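Oxidoreductase, Gfo/Idh/MocA family (Pseudomonas syringae pv. tomato, PDB 3DTY) probably catalyses an NAD(P)-dependent oxidation or reduction, as members of the Gfo/Idh/MocA family do, and binds magnesium ions. Local coordinates at residues Gly109-Cys114 against Asn136-Val141; Pro220-Lys225 against Met249-Gly254; Gly278-Leu283 against Phe295-Gln300. All coordinates share one frame; numbering follows the deposited sequence.

Contact 1: residues Gly109-Cys114 against Asn136-Val141; sequences GLHVVC and NRIVGV
Val112 and Cys114 join Ile138 and Gly140 through three main-chain hydrogen bonds. Val112 N donates to Ile138 O (2.8 Å) and Gly140 N to Val112 O, so that Val112 straddles Val139 as in parallel strands; Cys114 N donates to Gly140 O (2.7 Å). Strands 111-114 and 139-141 thus lie side by side, linked by helix 122-134 in a beta-alpha-beta crossover of the Rossmann domain. Val112, Cys114, Val139 and Val141 occupy one face of the sheet, where beta-branched valines suit extended backbone and helix 98-107 covers Val112, Cys114 and Val139. Gly140 puts only hydrogen beside Val113 on the other face.

Polar side-chain bonding gathers where the two preceding helices end in Schellman motifs, at Gly109 and Asn136, both with positive phi. Arg137 NE reaches Gly109 O at 2.8 Å from above the carbonyl plane, a bent bond of 134°, while Arg137 NH1 holds Asn136 O at 2.8 Å within the guanidinium plane.

A third kind of interaction is CH-pi. With its chain bent at chi2 (-68°), Arg137 lays CD over the centre of the His111 ring, 3.3 Å from the centroid, and Ile138 N lies at the ring edge. One arginine therefore supplies N-H groups to carbonyls at two helix ends, where the dipoles would probably welcome positive charge, and a methylene to an aromatic face.

Contact 2: residues Pro220-Lys225 against Met249-Gly254; sequences PDLKIK and MEYEGG
Ile224 and Tyr251 pair as an antiparallel non-hydrogen-bonded pair, their CA atoms 4.3 Å apart, where strands 224-232 and 244-251 form a beta hairpin in the C-terminal alpha/beta domain; their side chains diverge. The backbone bonds flanking this pair are Glu252 N to Lys223 O (2.7 Å), almost straight at 173°, and Lys225 N to Glu250 O (2.8 Å). The pairing is short: the touching parts run 106° apart end to end, and 249-254 then leaves through a type II turn from Tyr251 to Gly254. Gly253 suits that turn because its positive phi would press a side chain against the preceding carbonyl.

Tyr251 offers a broad apolar face to Leu222, whose CD2 stands over the ring centre, 3.4 Å from the centroid; Lys223 O lies at the ring edge. Ile224 fills in beside them. Its CG1, placed beside the backbone N (chi1 -62°), meets Tyr251 CE1 and carries CD1 on to SE of Met249, a selenomethionine here, 3.7 Å away. Strand 166-174 backs Leu222, Met249 and Tyr251.

Long charged chains suit the exposed side. Glu250 pairs with Arg226, and a water accepts from Lys223 N at 2.9 Å. Lys225, bent at chi2 (61°), crosses Glu252, its CD packing on Glu252 CG; the salt bridge from Lys225 NZ to Glu252 OE2 is long at 3.7 Å.

Contact 3: residues Gly278-Leu283 against Phe295-Gln300; sequences GSRASL and FEVQGQ
Ser282 and Glu296 bond to each other twice through their backbones: Glu296 N donates to Ser282 O at 2.7 Å, nearly straight at 171°, and Ser282 N returns to Glu296 O at 3.0 Å. Gln298 N adds a longer bond to Arg280 O (3.1 Å), and a water donates to both Arg280 O and Gln298 O. The polar side chains serve other partners. Ser282 OG bonds to Ala266 O and Gln298 OE1 to Gly267 N, both of the second subunit, while Glu296 pairs with Arg275 and Ser294.

These bonds join the open end of the antiparallel beta hairpin of strands 281-286 and 292-297; the type II turn from Val297 to Gln300 follows strand 292-297, and Gly299 takes its positive-phi position.

On the face opposite Ser282 and Glu296, small Ala281 allows close approach: its CB lies 3.4 Å from Val297 CA, a tight pair, and 3.8 Å from Val297 CG2. Phe295, its CG anti to the backbone N (chi1 180°), brings CE1 to 4.1 Å from Ala281 CB. Arg280 stretches out from CG to NE, and its guanidinium, bonded through NH1 to Glu162 O, rests one face on Val297 CG1.

In the fold
Contact 1 lies in the nucleotide-binding type of domain, whereas contacts 2 and 3 belong to one mixed sheet of the C-terminal domain, their centres about 20 Å apart. Contact 1 is largely buried and parallel, with its two strands joined through a helix; the others are antiparallel hairpin pairings. Contact 2 is only partly buried, combining an apolar inner side with charged chains at the surface. The centre of contact 3 is farthest from the chain's centre, about 28 Å, yet the contact is mostly buried, and another subunit packs against it. Arginine accordingly plays different parts: Arg137 bonds across contact 1, while Arg280 packs across contact 3 and bonds outside it.

Contact 1: residues Gly109-Cys114 against Asn136-Val141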
ATOM      1  N   GLY A 109     -33.419  17.884 -32.576  1.00 15.58           N
ATOM      2  CA  GLY A 109     -33.241  18.951 -31.604  1.00 13.73           C
ATOM      3  C   GLY A 109     -33.061  18.491 -30.167  1.00 12.39           C
ATOM      4  O   GLY A 109     -33.471  19.172 -29.226  1.00 12.58           O
ATOM      5  N   LEU A 110     -32.431  17.341 -29.982  1.00 11.23           N
ATOM      6  CA  LEU A 110     -32.230  16.826 -28.637  1.00  9.16           C
ATOM      7  C   LEU A 110     -30.777  16.853 -28.183  1.00  8.49           C
ATOM      8  O   LEU A 110     -29.875  16.541 -28.964  1.00  7.12           O
ATOM      9  CB  LEU A 110     -32.731  15.384 -28.555  1.00 11.90           C
ATOM     10  CG  LEU A 110     -34.193  15.107 -28.915  1.00 15.23           C
ATOM     11  CD1 LEU A 110     -34.442  13.607 -28.844  1.00 14.35           C
ATOM     12  CD2 LEU A 110     -35.122  15.862 -27.957  1.00 14.86           C
ATOM     13  N   HIS A 111     -30.546  17.248 -26.931  1.00  7.66           N
ATOM     14  CA  HIS A 111     -29.188  17.215 -26.394  1.00  9.69           C
ATOM     15  C   HIS A 111     -28.938  15.728 -26.191  1.00  8.88           C
ATOM     16  O   HIS A 111     -29.840  14.993 -25.783  1.00  9.85           O
ATOM     17  CB  HIS A 111     -29.070  17.907 -25.033  1.00 10.27           C
ATOM     18  CG  HIS A 111     -29.182  19.395 -25.091  1.00 12.03           C
ATOM     19  ND1 HIS A 111     -30.313  20.070 -24.685  1.00 13.67           N
ATOM     20  CD2 HIS A 111     -28.304  20.342 -25.499  1.00 12.11           C
ATOM     21  CE1 HIS A 111     -30.129  21.370 -24.840  1.00 12.24           C
ATOM     22  NE2 HIS A 111     -28.917  21.563 -25.331  1.00 14.64           N
ATOM     23  N   VAL A 112     -27.717  15.293 -26.462  1.00  8.93           N
ATOM     24  CA  VAL A 112     -27.367  13.886 -26.329  1.00  9.12           C
ATOM     25  C   VAL A 112     -26.256  13.580 -25.333  1.00  8.95           C
ATOM     26  O   VAL A 112     -25.329  14.364 -25.135  1.00  9.10           O
ATOM     27  CB  VAL A 112     -26.922  13.307 -27.697  1.00  9.13           C
ATOM     28  CG1 VAL A 112     -26.626  11.815 -27.577  1.00 12.24           C
ATOM     29  CG2 VAL A 112     -27.995  13.553 -28.734  1.00  8.32           C
ATOM     30  N   VAL A 113     -26.381  12.428 -24.692  1.00  9.63           N
ATOM     31  CA  VAL A 113     -25.359  11.929 -23.786  1.00 11.14           C
ATOM     32  C   VAL A 113     -25.182  10.528 -24.348  1.00 10.42           C
ATOM     33  O   VAL A 113     -26.081   9.702 -24.250  1.00 10.60           O
ATOM     34  CB  VAL A 113     -25.828  11.859 -22.333  1.00 10.79           C
ATOM     35  CG1 VAL A 113     -24.790  11.122 -21.500  1.00 11.86           C
ATOM     36  CG2 VAL A 113     -26.024  13.264 -21.786  1.00 12.35           C
ATOM     37  N   CYS A 114     -24.038  10.287 -24.976  1.00 11.02           N
ATOM     38  CA  CYS A 114     -23.777   9.003 -25.600  1.00 10.46           C
ATOM     39  C   CYS A 114     -22.740   8.180 -24.864  1.00 10.35           C
ATOM     40  O   CYS A 114     -21.693   8.687 -24.460  1.00  9.22           O
ATOM     41  CB  CYS A 114     -23.327   9.213 -27.050  1.00 12.00           C
ATOM     42  SG  CYS A 114     -23.265   7.691 -28.048  1.00 14.91           S
ATOM     43  N   ASN A 136     -27.323  23.276 -32.474  1.00 14.96           N
ATOM     44  CA  ASN A 136     -26.989  23.852 -31.177  1.00 15.69           C
ATOM     45  C   ASN A 136     -27.422  22.972 -29.998  1.00 15.75           C
ATOM     46  O   ASN A 136     -28.125  23.427 -29.099  1.00 15.99           O
ATOM     47  CB  ASN A 136     -27.631  25.239 -31.048  1.00 17.94           C
ATOM     48  CG  ASN A 136     -27.148  25.987 -29.821  1.00 19.44           C
ATOM     49  OD1 ASN A 136     -25.946  26.166 -29.627  1.00 20.49           O
ATOM     50  ND2 ASN A 136     -28.084  26.425 -28.983  1.00 19.65           N
ATOM     51  N   ARG A 137     -26.995  21.713 -30.017  1.00 14.58           N
ATOM     52  CA  ARG A 137     -27.312  20.754 -28.957  1.00 14.67           C
ATOM     53  C   ARG A 137     -26.016  20.056 -28.575  1.00 13.25           C
ATOM     54  O   ARG A 137     -25.196  19.767 -29.442  1.00 14.20           O
ATOM     55  CB  ARG A 137     -28.333  19.723 -29.453  1.00 16.47           C
ATOM     56  CG  ARG A 137     -29.733  20.279 -29.620  1.00 20.96           C
ATOM     57  CD  ARG A 137     -30.333  20.633 -28.265  1.00 25.00           C
ATOM     58  NE  ARG A 137     -31.672  21.190 -28.396  1.00 28.31           N
ATOM     59  CZ  ARG A 137     -31.928  22.433 -28.783  1.00 30.72           C
ATOM     60  NH1 ARG A 137     -30.927  23.256 -29.066  1.00 31.63           N
ATOM     61  NH2 ARG A 137     -33.186  22.847 -28.903  1.00 32.26           N
ATOM     62  N   ILE A 138     -25.824  19.784 -27.287  1.00 11.83           N
ATOM     63  CA  ILE A 138     -24.588  19.139 -26.862  1.00 12.10           C
ATOM     64  C   ILE A 138     -24.600  17.634 -27.101  1.00 11.91           C
ATOM     65  O   ILE A 138     -25.653  17.020 -27.315  1.00 12.10           O
ATOM     66  CB  ILE A 138     -24.281  19.362 -25.348  1.00 12.43           C
ATOM     67  CG1 ILE A 138     -25.120  18.409 -24.494  1.00 12.74           C
ATOM     68  CG2 ILE A 138     -24.582  20.800 -24.946  1.00 12.29           C
ATOM     69  CD1 ILE A 138     -24.573  18.213 -23.080  1.00 16.26           C
ATOM     70  N   VAL A 139     -23.403  17.059 -27.066  1.00 11.06           N
ATOM     71  CA  VAL A 139     -23.206  15.628 -27.214  1.00 10.47           C
ATOM     72  C   VAL A 139     -22.172  15.229 -26.170  1.00 11.24           C
ATOM     73  O   VAL A 139     -20.965  15.316 -26.401  1.00 10.98           O
ATOM     74  CB  VAL A 139     -22.679  15.243 -28.612  1.00 12.44           C
ATOM     75  CG1 VAL A 139     -22.384  13.755 -28.653  1.00 10.77           C
ATOM     76  CG2 VAL A 139     -23.712  15.596 -29.683  1.00 11.33           C
ATOM     77  N   GLY A 140     -22.652  14.827 -25.001  1.00 11.22           N
ATOM     78  CA  GLY A 140     -21.741  14.409 -23.958  1.00 11.94           C
ATOM     79  C   GLY A 140     -21.394  12.951 -24.172  1.00 11.44           C
ATOM     80  O   GLY A 140     -22.214  12.191 -24.684  1.00 11.98           O
ATOM     81  N   VAL A 141     -20.174  12.572 -23.806  1.00 11.29           N
ATOM     82  CA  VAL A 141     -19.709  11.197 -23.941  1.00 10.21           C
ATOM     83  C   VAL A 141     -19.298  10.765 -22.536  1.00 10.37           C
ATOM     84  O   VAL A 141     -18.662  11.530 -21.807  1.00 10.59           O
ATOM     85  CB  VAL A 141     -18.508  11.106 -24.892  1.00 11.78           C
ATOM     86  CG1 VAL A 141     -18.095   9.648 -25.065  1.00 11.86           C
ATOM     87  CG2 VAL A 141     -18.867  11.730 -26.241  1.00 10.25           C
TER

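Contact 2: residues Pro220-Lys225 against Met249-Gly254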
ATOM      1  N   PRO A 220      -5.004  20.118 -20.976  1.00 13.89           N
ATOM      2  CA  PRO A 220      -5.761  20.587 -22.143  1.00 14.47           C
ATOM      3  C   PRO A 220      -4.960  21.200 -23.287  1.00 16.32           C
ATOM      4  O   PRO A 220      -5.395  21.161 -24.435  1.00 17.56           O
ATOM      5  CB  PRO A 220      -6.762  21.572 -21.533  1.00 14.17           C
ATOM      6  CG  PRO A 220      -6.018  22.130 -20.362  1.00 12.61           C
ATOM      7  CD  PRO A 220      -5.363  20.890 -19.770  1.00 13.38           C
ATOM      8  N   ASP A 221      -3.790  21.751 -22.989  1.00 17.85           N
ATOM      9  CA  ASP A 221      -2.982  22.386 -24.028  1.00 20.14           C
ATOM     10  C   ASP A 221      -2.007  21.459 -24.752  1.00 19.87           C
ATOM     11  O   ASP A 221      -1.383  21.855 -25.735  1.00 19.25           O
ATOM     12  CB  ASP A 221      -2.228  23.579 -23.437  1.00 24.03           C
ATOM     13  CG  ASP A 221      -3.164  24.586 -22.783  1.00 28.39           C
ATOM     14  OD1 ASP A 221      -4.268  24.800 -23.328  1.00 29.09           O
ATOM     15  OD2 ASP A 221      -2.797  25.162 -21.734  1.00 30.10           O
ATOM     16  N   LEU A 222      -1.888  20.225 -24.277  1.00 18.39           N
ATOM     17  CA  LEU A 222      -0.978  19.258 -24.880  1.00 19.21           C
ATOM     18  C   LEU A 222      -1.575  18.748 -26.195  1.00 18.64           C
ATOM     19  O   LEU A 222      -2.735  18.334 -26.230  1.00 19.34           O
ATOM     20  CB  LEU A 222      -0.761  18.093 -23.906  1.00 21.22           C
ATOM     21  CG  LEU A 222       0.603  17.409 -23.846  1.00 22.89           C
ATOM     22  CD1 LEU A 222       1.651  18.407 -23.394  1.00 24.16           C
ATOM     23  CD2 LEU A 222       0.545  16.237 -22.877  1.00 22.48           C
ATOM     24  N   LYS A 223      -0.790  18.783 -27.273  1.00 17.42           N
ATOM     25  CA  LYS A 223      -1.261  18.313 -28.580  1.00 16.76           C
ATOM     26  C   LYS A 223      -0.419  17.157 -29.111  1.00 14.63           C
ATOM     27  O   LYS A 223       0.810  17.238 -29.155  1.00 15.64           O
ATOM     28  CB  LYS A 223      -1.237  19.452 -29.607  1.00 19.70           C
ATOM     29  CG  LYS A 223      -2.198  20.606 -29.317  1.00 24.41           C
ATOM     30  CD  LYS A 223      -1.974  21.755 -30.307  1.00 30.10           C
ATOM     31  CE  LYS A 223      -2.927  22.923 -30.070  1.00 32.19           C
ATOM     32  NZ  LYS A 223      -4.329  22.587 -30.449  1.00 35.22           N
ATOM     33  N   ILE A 224      -1.083  16.080 -29.515  1.00 13.03           N
ATOM     34  CA  ILE A 224      -0.383  14.922 -30.053  1.00 12.80           C
ATOM     35  C   ILE A 224       0.123  15.242 -31.458  1.00 12.93           C
ATOM     36  O   ILE A 224      -0.645  15.698 -32.305  1.00 12.36           O
ATOM     37  CB  ILE A 224      -1.307  13.692 -30.160  1.00 11.88           C
ATOM     38  CG1 ILE A 224      -1.820  13.287 -28.774  1.00 13.49           C
ATOM     39  CG2 ILE A 224      -0.548  12.533 -30.799  1.00 13.30           C
ATOM     40  CD1 ILE A 224      -2.859  12.186 -28.808  1.00 11.87           C
ATOM     41  N   LYS A 225       1.408  14.999 -31.703  1.00 12.25           N
ATOM     42  CA  LYS A 225       1.984  15.256 -33.025  1.00 13.69           C
ATOM     43  C   LYS A 225       1.896  13.992 -33.878  1.00 13.46           C
ATOM     44  O   LYS A 225       1.433  14.024 -35.017  1.00 12.05           O
ATOM     45  CB  LYS A 225       3.449  15.685 -32.903  1.00 15.72           C
ATOM     46  CG  LYS A 225       4.073  16.133 -34.220  1.00 23.34           C
ATOM     47  CD  LYS A 225       3.343  17.355 -34.807  1.00 28.90           C
ATOM     48  CE  LYS A 225       3.947  17.801 -36.150  1.00 30.21           C
ATOM     49  NZ  LYS A 225       3.291  19.021 -36.714  1.00 31.44           N
HETATM   50  N   MSE A 249       3.319   7.852 -28.032  1.00 13.59           N
HETATM   51  CA  MSE A 249       3.003   9.130 -28.645  1.00 14.75           C
HETATM   52  C   MSE A 249       4.032  10.214 -28.416  1.00 15.05           C
HETATM   53  O   MSE A 249       4.685  10.267 -27.371  1.00 15.19           O
HETATM   54  CB  MSE A 249       1.671   9.645 -28.111  1.00 19.00           C
HETATM   55  CG  MSE A 249       0.496   8.751 -28.422  1.00 26.75           C
HETATM   56 SE   MSE A 249      -1.042   9.320 -27.406  1.00 36.86          SE
HETATM   57  CE  MSE A 249      -0.537   8.534 -25.745  1.00 27.53           C
ATOM     58  N   GLU A 250       4.148  11.089 -29.404  1.00 12.20           N
ATOM     59  CA  GLU A 250       5.041  12.224 -29.328  1.00 12.56           C
ATOM     60  C   GLU A 250       4.144  13.454 -29.308  1.00 11.00           C
ATOM     61  O   GLU A 250       3.368  13.686 -30.230  1.00 11.68           O
ATOM     62  CB  GLU A 250       5.966  12.270 -30.548  1.00 14.37           C
ATOM     63  CG  GLU A 250       7.401  11.856 -30.264  1.00 19.58           C
ATOM     64  CD  GLU A 250       8.281  11.902 -31.507  1.00 22.42           C
ATOM     65  OE1 GLU A 250       8.103  12.822 -32.335  1.00 22.17           O
ATOM     66  OE2 GLU A 250       9.155  11.025 -31.648  1.00 23.46           O
ATOM     67  N   TYR A 251       4.237  14.228 -28.237  1.00 11.72           N
ATOM     68  CA  TYR A 251       3.447  15.440 -28.098  1.00 11.93           C
ATOM     69  C   TYR A 251       4.207  16.598 -28.729  1.00 13.69           C
ATOM     70  O   TYR A 251       5.442  16.606 -28.729  1.00 13.53           O
ATOM     71  CB  TYR A 251       3.217  15.746 -26.619  1.00 11.32           C
ATOM     72  CG  TYR A 251       2.307  14.771 -25.901  1.00 11.50           C
ATOM     73  CD1 TYR A 251       0.940  14.742 -26.167  1.00 10.52           C
ATOM     74  CD2 TYR A 251       2.810  13.901 -24.933  1.00 10.61           C
ATOM     75  CE1 TYR A 251       0.088  13.870 -25.482  1.00 11.01           C
ATOM     76  CE2 TYR A 251       1.970  13.024 -24.243  1.00 10.74           C
ATOM     77  CZ  TYR A 251       0.613  13.017 -24.521  1.00 11.81           C
ATOM     78  OH  TYR A 251      -0.218  12.165 -23.837  1.00 10.81           O
ATOM     79  N   GLU A 252       3.482  17.572 -29.271  1.00 15.27           N
ATOM     80  CA  GLU A 252       4.144  18.731 -29.857  1.00 18.89           C
ATOM     81  C   GLU A 252       4.808  19.439 -28.679  1.00 19.26           C
ATOM     82  O   GLU A 252       4.163  19.721 -27.667  1.00 20.15           O
ATOM     83  CB  GLU A 252       3.126  19.640 -30.561  1.00 22.22           C
ATOM     84  CG  GLU A 252       3.103  19.452 -32.083  1.00 29.41           C
ATOM     85  CD  GLU A 252       1.809  19.933 -32.740  1.00 34.19           C
ATOM     86  OE1 GLU A 252       1.332  21.045 -32.408  1.00 36.34           O
ATOM     87  OE2 GLU A 252       1.273  19.195 -33.601  1.00 35.86           O
ATOM     88  N   GLY A 253       6.107  19.681 -28.787  1.00 18.74           N
ATOM     89  CA  GLY A 253       6.804  20.332 -27.694  1.00 17.51           C
ATOM     90  C   GLY A 253       7.849  19.419 -27.081  1.00 16.85           C
ATOM     91  O   GLY A 253       8.668  19.858 -26.284  1.00 17.70           O
ATOM     92  N   GLY A 254       7.810  18.139 -27.438  1.00 15.81           N
ATOM     93  CA  GLY A 254       8.797  17.209 -26.926  1.00 14.24           C
ATOM     94  C   GLY A 254       8.347  16.162 -25.929  1.00 13.04           C
ATOM     95  O   GLY A 254       8.967  15.109 -25.831  1.00 13.60           O
TER
HETATM   96  O   HOH W   1       1.823  19.919 -27.000  1.00 12.06           O

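Contact 3: residues Gly278-Leu283 against Phe295-Gln300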
ATOM      1  N   GLY A 278       6.811  15.511 -14.691  1.00  8.18           N
ATOM      2  CA  GLY A 278       7.363  16.801 -15.084  1.00  6.99           C
ATOM      3  C   GLY A 278       8.805  16.945 -14.624  1.00  7.20           C
ATOM      4  O   GLY A 278       9.333  16.068 -13.942  1.00  7.97           O
ATOM      5  N   SER A 279       9.441  18.050 -14.991  1.00  7.18           N
ATOM      6  CA  SER A 279      10.830  18.302 -14.623  1.00  7.63           C
ATOM      7  C   SER A 279      11.041  18.453 -13.120  1.00  8.92           C
ATOM      8  O   SER A 279      12.138  18.223 -12.625  1.00 10.07           O
ATOM      9  CB  SER A 279      11.331  19.570 -15.330  1.00  7.28           C
ATOM     10  OG  SER A 279      10.479  20.678 -15.066  1.00  6.58           O
ATOM     11  N   ARG A 280       9.989  18.834 -12.398  1.00  9.58           N
ATOM     12  CA  ARG A 280      10.085  19.047 -10.957  1.00  9.52           C
ATOM     13  C   ARG A 280       9.418  17.979 -10.095  1.00  9.33           C
ATOM     14  O   ARG A 280       9.888  17.662  -9.004  1.00 10.92           O
ATOM     15  CB  ARG A 280       9.494  20.421 -10.601  1.00 11.97           C
ATOM     16  CG  ARG A 280       9.286  20.656  -9.106  1.00 14.34           C
ATOM     17  CD  ARG A 280       8.822  22.085  -8.810  1.00 17.95           C
ATOM     18  NE  ARG A 280       8.707  22.354  -7.377  1.00 18.30           N
ATOM     19  CZ  ARG A 280       7.629  22.080  -6.645  1.00 18.90           C
ATOM     20  NH1 ARG A 280       6.566  21.527  -7.214  1.00 15.38           N
ATOM     21  NH2 ARG A 280       7.609  22.369  -5.348  1.00 16.32           N
ATOM     22  N   ALA A 281       8.318  17.422 -10.582  1.00  9.53           N
ATOM     23  CA  ALA A 281       7.598  16.431  -9.809  1.00  8.25           C
ATOM     24  C   ALA A 281       6.655  15.628 -10.677  1.00  8.94           C
ATOM     25  O   ALA A 281       6.435  15.945 -11.848  1.00 10.03           O
ATOM     26  CB  ALA A 281       6.812  17.119  -8.716  1.00  7.91           C
ATOM     27  N   SER A 282       6.093  14.591 -10.075  1.00  7.45           N
ATOM     28  CA  SER A 282       5.148  13.723 -10.751  1.00  7.90           C
ATOM     29  C   SER A 282       3.883  13.629  -9.910  1.00  8.32           C
ATOM     30  O   SER A 282       3.898  13.936  -8.710  1.00  9.87           O
ATOM     31  CB  SER A 282       5.717  12.306 -10.896  1.00  8.12           C
ATOM     32  OG  SER A 282       6.836  12.256 -11.746  1.00  8.35           O
ATOM     33  N   LEU A 283       2.790  13.229 -10.553  1.00  6.83           N
ATOM     34  CA  LEU A 283       1.534  12.996  -9.859  1.00  7.53           C
ATOM     35  C   LEU A 283       0.935  11.728 -10.489  1.00  7.15           C
ATOM     36  O   LEU A 283       1.149  11.453 -11.673  1.00  7.84           O
ATOM     37  CB  LEU A 283       0.595  14.208  -9.936  1.00 10.64           C
ATOM     38  CG  LEU A 283      -0.011  14.807 -11.197  1.00 14.86           C
ATOM     39  CD1 LEU A 283      -1.048  13.868 -11.780  1.00 16.48           C
ATOM     40  CD2 LEU A 283      -0.662  16.145 -10.822  1.00 14.45           C
ATOM     41  N   PHE A 295       1.563  12.751  -5.093  1.00 10.07           N
ATOM     42  CA  PHE A 295       2.287  13.940  -5.546  1.00 10.54           C
ATOM     43  C   PHE A 295       3.738  13.748  -5.119  1.00 10.51           C
ATOM     44  O   PHE A 295       4.053  13.774  -3.930  1.00 11.34           O
ATOM     45  CB  PHE A 295       1.678  15.188  -4.904  1.00 11.68           C
ATOM     46  CG  PHE A 295       2.349  16.478  -5.297  1.00 14.10           C
ATOM     47  CD1 PHE A 295       2.636  16.754  -6.635  1.00 14.20           C
ATOM     48  CD2 PHE A 295       2.665  17.433  -4.329  1.00 14.67           C
ATOM     49  CE1 PHE A 295       3.228  17.961  -7.007  1.00 15.25           C
ATOM     50  CE2 PHE A 295       3.260  18.648  -4.689  1.00 15.62           C
ATOM     51  CZ  PHE A 295       3.541  18.913  -6.032  1.00 14.37           C
ATOM     52  N   GLU A 296       4.616  13.555  -6.094  1.00  9.32           N
ATOM     53  CA  GLU A 296       6.014  13.279  -5.804  1.00 10.28           C
ATOM     54  C   GLU A 296       7.027  14.291  -6.332  1.00  9.45           C
ATOM     55  O   GLU A 296       7.487  14.184  -7.468  1.00  8.97           O
ATOM     56  CB  GLU A 296       6.360  11.896  -6.353  1.00 13.30           C
ATOM     57  CG  GLU A 296       5.454  10.773  -5.855  1.00 17.28           C
ATOM     58  CD  GLU A 296       5.404   9.595  -6.822  1.00 19.51           C
ATOM     59  OE1 GLU A 296       6.461   9.223  -7.369  1.00 18.55           O
ATOM     60  OE2 GLU A 296       4.302   9.038  -7.032  1.00 23.91           O
ATOM     61  N   VAL A 297       7.381  15.258  -5.492  1.00  9.71           N
ATOM     62  CA  VAL A 297       8.355  16.271  -5.862  1.00  8.10           C
ATOM     63  C   VAL A 297       9.744  15.662  -5.701  1.00  9.52           C
ATOM     64  O   VAL A 297      10.119  15.237  -4.606  1.00 10.24           O
ATOM     65  CB  VAL A 297       8.255  17.511  -4.952  1.00  8.06           C
ATOM     66  CG1 VAL A 297       9.313  18.538  -5.362  1.00  8.23           C
ATOM     67  CG2 VAL A 297       6.859  18.109  -5.034  1.00  7.97           C
ATOM     68  N   GLN A 298      10.504  15.614  -6.787  1.00  9.38           N
ATOM     69  CA  GLN A 298      11.840  15.050  -6.729  1.00  9.31           C
ATOM     70  C   GLN A 298      12.676  15.759  -5.665  1.00 10.21           C
ATOM     71  O   GLN A 298      12.756  16.986  -5.639  1.00 10.10           O
ATOM     72  CB  GLN A 298      12.525  15.168  -8.090  1.00 11.08           C
ATOM     73  CG  GLN A 298      13.932  14.572  -8.134  1.00  9.33           C
ATOM     74  CD  GLN A 298      13.954  13.113  -7.737  1.00  9.39           C
ATOM     75  OE1 GLN A 298      13.105  12.335  -8.158  1.00  9.07           O
ATOM     76  NE2 GLN A 298      14.931  12.731  -6.924  1.00  8.64           N
ATOM     77  N   GLY A 299      13.295  14.978  -4.784  1.00 10.42           N
ATOM     78  CA  GLY A 299      14.120  15.561  -3.736  1.00 11.69           C
ATOM     79  C   GLY A 299      13.368  15.872  -2.450  1.00 11.38           C
ATOM     80  O   GLY A 299      13.950  16.342  -1.475  1.00 11.89           O
ATOM     81  N   GLN A 300      12.069  15.606  -2.448  1.00 11.44           N
ATOM     82  CA  GLN A 300      11.233  15.857  -1.281  1.00 11.94           C
ATOM     83  C   GLN A 300      10.441  14.601  -0.911  1.00 11.47           C
ATOM     84  O   GLN A 300      10.392  13.637  -1.681  1.00 11.95           O
ATOM     85  CB  GLN A 300      10.260  16.998  -1.572  1.00 13.94           C
ATOM     86  CG  GLN A 300      10.924  18.324  -1.906  1.00 18.26           C
ATOM     87  CD  GLN A 300      11.738  18.865  -0.748  1.00 21.99           C
ATOM     88  OE1 GLN A 300      11.249  18.953   0.383  1.00 22.37           O
ATOM     89  NE2 GLN A 300      12.983  19.235  -1.022  1.00 23.83           N
TER
HETATM   90  O   HOH W   2      12.065  18.711  -7.629  1.00 12.91           O